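Local coordinates for protein CD38 molecule (Bos taurus, PDB 3P5S) that belongs to the ADP-ribosyl cyclase family as the bovine CD38 ectoenzyme, a glycoprotein with internal disulfide bonds and a ligand pocket at the edge of a parallel sheet, at residues Q114-S119 / R197-G202. Sequence-based numbering, arbitrary orientation.
Sequences QQVFWS and RVVLNG. With AVU ([(2R,3S,4R,5R)-5-(6-amino-9H-purin-9-yl)-3,4-dihydroxytetrahydrofuran-2-yl]methyl [(2R,3R,4R)-4-fluoro-3-hydroxytetrahydrofuran-2-yl]methyl dihydrogen diphosphate), chain E; NAG (2-acetamido-2-deoxy-beta-D-glucopyranose), chain C.
Two donors of Arg-197 converge on the carbonyl O of Gln-115: its backbone N along a nearly straight line at 3.1 Å, and NH1 at 2.9 Å, more bent and tilted 34° from the carbonyl plane. A bend at chi2 (126°) folds the long side chain back so that the guanidinium meets this oxygen edge-on. The two bonds belong to the pairing of edge strand 115-119 with 195-201 in the four-stranded parallel sheet of this ADP-ribosyl cyclase fold. Phe-117 N to Arg-197 O and Val-199 N to Phe-117 O continue it; beyond a weak bond from Ser-119 N to Val-199 O, a water bridges Ser-119 O and Asn-201 N. The beta-branched valines suit the extended backbone: Val-198 sets CG2 3.8 Å from Phe-117 CB and rests on Phe-214, while Val-199 packs on helix 122-132. Away from 195-201, Val-116 bonds to Met-135 through its backbone and Trp-118 N donates to O3R of the ligand AVU; the broad indole, anchored by NE1 to Glu-138, lays one face against C5R, offset toward the rim. Ser-119, small enough to let Leu-200 CD2 approach its CB, turns OG anti to its own N (chi1 -161°) and donates to phosphate oxygen O2B at 2.9 Å.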
loop_
_atom_site.group_PDB
_atom_site.type_symbol
_atom_site.label_atom_id
_atom_site.label_comp_id
_atom_site.label_asym_id
_atom_site.label_seq_id
_atom_site.Cartn_x
_atom_site.Cartn_y
_atom_site.Cartn_z
ATOM N N GLN A 114 6.167 8.463 11.380
ATOM C CA GLN A 114 6.905 7.291 10.894
ATOM C C GLN A 114 6.410 6.753 9.556
ATOM O O GLN A 114 6.908 5.741 9.072
ATOM C CB GLN A 114 6.802 6.120 11.881
ATOM C CG GLN A 114 7.477 6.302 13.222
ATOM C CD GLN A 114 7.684 4.956 13.909
ATOM O OE1 GLN A 114 7.921 3.933 13.245
ATOM N NE2 GLN A 114 7.570 4.939 15.227
ATOM N N GLN A 115 5.410 7.395 8.990
ATOM C CA GLN A 115 4.691 6.829 7.864
ATOM C C GLN A 115 5.361 7.160 6.536
ATOM O O GLN A 115 5.779 8.317 6.284
ATOM C CB GLN A 115 3.237 7.311 7.855
ATOM C CG GLN A 115 2.350 6.507 6.923
ATOM C CD GLN A 115 0.869 6.712 7.195
ATOM O OE1 GLN A 115 0.476 7.131 8.277
ATOM N NE2 GLN A 115 0.048 6.415 6.206
ATOM N N VAL A 116 5.454 6.145 5.685
ATOM C CA VAL A 116 6.088 6.301 4.376
ATOM C C VAL A 116 5.223 5.770 3.236
ATOM O O VAL A 116 4.799 4.616 3.244
ATOM C CB VAL A 116 7.479 5.602 4.339
ATOM C CG1 VAL A 116 8.101 5.703 2.931
ATOM C CG2 VAL A 116 8.397 6.216 5.389
ATOM N N PHE A 117 4.951 6.628 2.259
ATOM C CA PHE A 117 4.263 6.230 1.032
ATOM C C PHE A 117 5.276 6.040 -0.083
ATOM O O PHE A 117 6.408 6.511 0.022
ATOM C CB PHE A 117 3.276 7.309 0.592
ATOM C CG PHE A 117 2.167 7.566 1.578
ATOM C CD1 PHE A 117 0.940 6.948 1.427
ATOM C CD2 PHE A 117 2.349 8.433 2.639
ATOM C CE1 PHE A 117 -0.085 7.168 2.314
ATOM C CE2 PHE A 117 1.319 8.663 3.555
ATOM C CZ PHE A 117 0.094 8.035 3.378
ATOM N N TRP A 118 4.874 5.348 -1.146
ATOM C CA TRP A 118 5.726 5.191 -2.314
ATOM C C TRP A 118 4.863 4.997 -3.556
ATOM O O TRP A 118 3.684 4.650 -3.462
ATOM C CB TRP A 118 6.659 3.988 -2.141
ATOM C CG TRP A 118 5.919 2.729 -1.760
ATOM C CD1 TRP A 118 5.654 2.293 -0.491
ATOM C CD2 TRP A 118 5.325 1.765 -2.649
ATOM N NE1 TRP A 118 4.957 1.111 -0.532
ATOM C CE2 TRP A 118 4.729 0.768 -1.841
ATOM C CE3 TRP A 118 5.252 1.638 -4.045
ATOM C CZ2 TRP A 118 4.052 -0.327 -2.382
ATOM C CZ3 TRP A 118 4.578 0.531 -4.586
ATOM C CH2 TRP A 118 4.008 -0.440 -3.755
ATOM N N SER A 119 5.465 5.186 -4.722
ATOM C CA SER A 119 4.783 4.996 -5.979
ATOM C C SER A 119 5.885 4.741 -6.994
ATOM O O SER A 119 6.743 5.605 -7.193
ATOM C CB SER A 119 3.985 6.258 -6.353
ATOM O OG SER A 119 2.996 5.940 -7.309
ATOM N N ARG A 197 6.287 10.908 4.735
ATOM C CA ARG A 197 7.208 11.055 3.604
ATOM C C ARG A 197 6.732 10.192 2.438
ATOM O O ARG A 197 6.052 9.200 2.641
ATOM C CB ARG A 197 8.609 10.664 4.013
ATOM C CG ARG A 197 9.023 11.270 5.326
ATOM C CD ARG A 197 9.471 10.187 6.245
ATOM N NE ARG A 197 9.488 10.671 7.610
ATOM C CZ ARG A 197 8.452 10.606 8.436
ATOM N NH1 ARG A 197 7.284 10.062 8.044
ATOM N NH2 ARG A 197 8.590 11.101 9.655
ATOM N N VAL A 198 7.076 10.588 1.218
ATOM C CA VAL A 198 6.786 9.769 0.060
ATOM C C VAL A 198 8.025 9.666 -0.812
ATOM O O VAL A 198 8.742 10.657 -1.018
ATOM C CB VAL A 198 5.615 10.325 -0.768
ATOM C CG1 VAL A 198 5.964 11.683 -1.357
ATOM C CG2 VAL A 198 5.240 9.328 -1.886
ATOM N N VAL A 199 8.276 8.464 -1.317
ATOM C CA VAL A 199 9.417 8.238 -2.198
ATOM C C VAL A 199 8.868 8.017 -3.577
ATOM O O VAL A 199 8.036 7.114 -3.779
ATOM C CB VAL A 199 10.217 6.988 -1.792
ATOM C CG1 VAL A 199 11.393 6.756 -2.750
ATOM C CG2 VAL A 199 10.675 7.086 -0.314
ATOM N N LEU A 200 9.307 8.854 -4.517
ATOM C CA LEU A 200 8.810 8.796 -5.869
ATOM C C LEU A 200 9.974 8.593 -6.828
ATOM O O LEU A 200 11.144 8.804 -6.487
ATOM C CB LEU A 200 8.047 10.091 -6.238
ATOM C CG LEU A 200 6.796 10.420 -5.391
ATOM C CD1 LEU A 200 6.234 11.813 -5.701
ATOM C CD2 LEU A 200 5.709 9.362 -5.606
ATOM N N ASN A 201 9.637 8.168 -8.039
ATOM C CA ASN A 201 10.616 7.806 -9.050
ATOM C C ASN A 201 10.935 8.951 -10.007
ATOM O O ASN A 201 10.145 9.258 -10.895
ATOM C CB ASN A 201 10.112 6.594 -9.836
ATOM C CG ASN A 201 11.196 5.941 -10.662
ATOM O OD1 ASN A 201 12.084 6.609 -11.174
ATOM N ND2 ASN A 201 11.126 4.624 -10.794
ATOM N N GLY A 202 12.094 9.574 -9.827
ATOM C CA GLY A 202 12.503 10.657 -10.700
ATOM C C GLY A 202 13.077 10.172 -12.027
ATOM O O GLY A 202 13.572 10.972 -12.826
HETATM N N1 AVU E . 1.867 -5.970 -2.090
HETATM C C2 AVU E . 1.456 -6.303 -3.329
HETATM N N3 AVU E . 0.860 -5.357 -4.086
HETATM C C4 AVU E . 0.662 -4.103 -3.638
HETATM C C5 AVU E . 1.076 -3.736 -2.371
HETATM C C6 AVU E . 1.686 -4.717 -1.609
HETATM N N6 AVU E . 2.138 -4.406 -0.281
HETATM N N7 AVU E . 0.750 -2.426 -2.201
HETATM C C8 AVU E . 0.132 -1.998 -3.333
HETATM N N9 AVU E . 0.089 -3.033 -4.214
HETATM P PA AVU E . 2.488 1.530 -8.194
HETATM P PB AVU E . 0.909 2.866 -6.290
HETATM C "C1'" AVU E . -0.436 -3.094 -5.580
HETATM O O1A AVU E . 2.110 2.277 -9.441
HETATM O O1B AVU E . -0.241 2.403 -7.166
HETATM C C1R AVU E . -0.442 2.369 -1.292
HETATM C "C2'" AVU E . -1.566 -2.175 -5.879
HETATM O "O2'" AVU E . -2.633 -2.880 -6.451
HETATM O O2A AVU E . 3.949 1.133 -8.163
HETATM O O2B AVU E . 0.908 4.350 -6.012
HETATM C C2R AVU E . 0.839 2.519 -0.538
HETATM F F2R AVU E . 1.313 1.284 -0.373
HETATM C "C3'" AVU E . -1.031 -1.181 -6.783
HETATM O "O3'" AVU E . -1.934 -0.878 -7.781
HETATM O O3A AVU E . 2.287 2.447 -6.928
HETATM C C3R AVU E . 1.747 3.190 -1.416
HETATM O O3R AVU E . 2.115 4.436 -0.879
HETATM C "C4'" AVU E . 0.309 -1.720 -7.307
HETATM O "O4'" AVU E . 0.587 -2.889 -6.599
HETATM C C4R AVU E . 1.044 3.356 -2.723
HETATM O O4R AVU E . -0.340 3.138 -2.438
HETATM C "C5'" AVU E . 1.482 -0.719 -7.243
HETATM O "O5'" AVU E . 1.458 0.314 -8.180
HETATM C C5R AVU E . 1.577 2.444 -3.780
HETATM O O5R AVU E . 0.782 2.100 -4.871
HETATM C C1 NAG C . 12.249 3.419 -11.912
HETATM C C2 NAG C . 12.702 2.594 -10.726
HETATM C C3 NAG C . 13.260 1.283 -11.290
HETATM C C4 NAG C . 12.272 0.644 -12.291
HETATM C C5 NAG C . 11.609 1.700 -13.186
HETATM C C6 NAG C . 10.477 1.191 -14.073
HETATM C C7 NAG C . 13.518 3.654 -8.654
HETATM C C8 NAG C . 14.514 4.627 -8.091
HETATM N N2 NAG C . 13.629 3.409 -9.961
HETATM O O3 NAG C . 13.523 0.390 -10.228
HETATM O O4 NAG C . 12.926 -0.308 -13.108
HETATM O O5 NAG C . 11.122 2.746 -12.383
HETATM O O6 NAG C . 9.367 0.855 -13.284
HETATM O O7 NAG C . 12.679 3.126 -7.922
HETATM O O HOH W 1 7.041 7.826 -8.827
#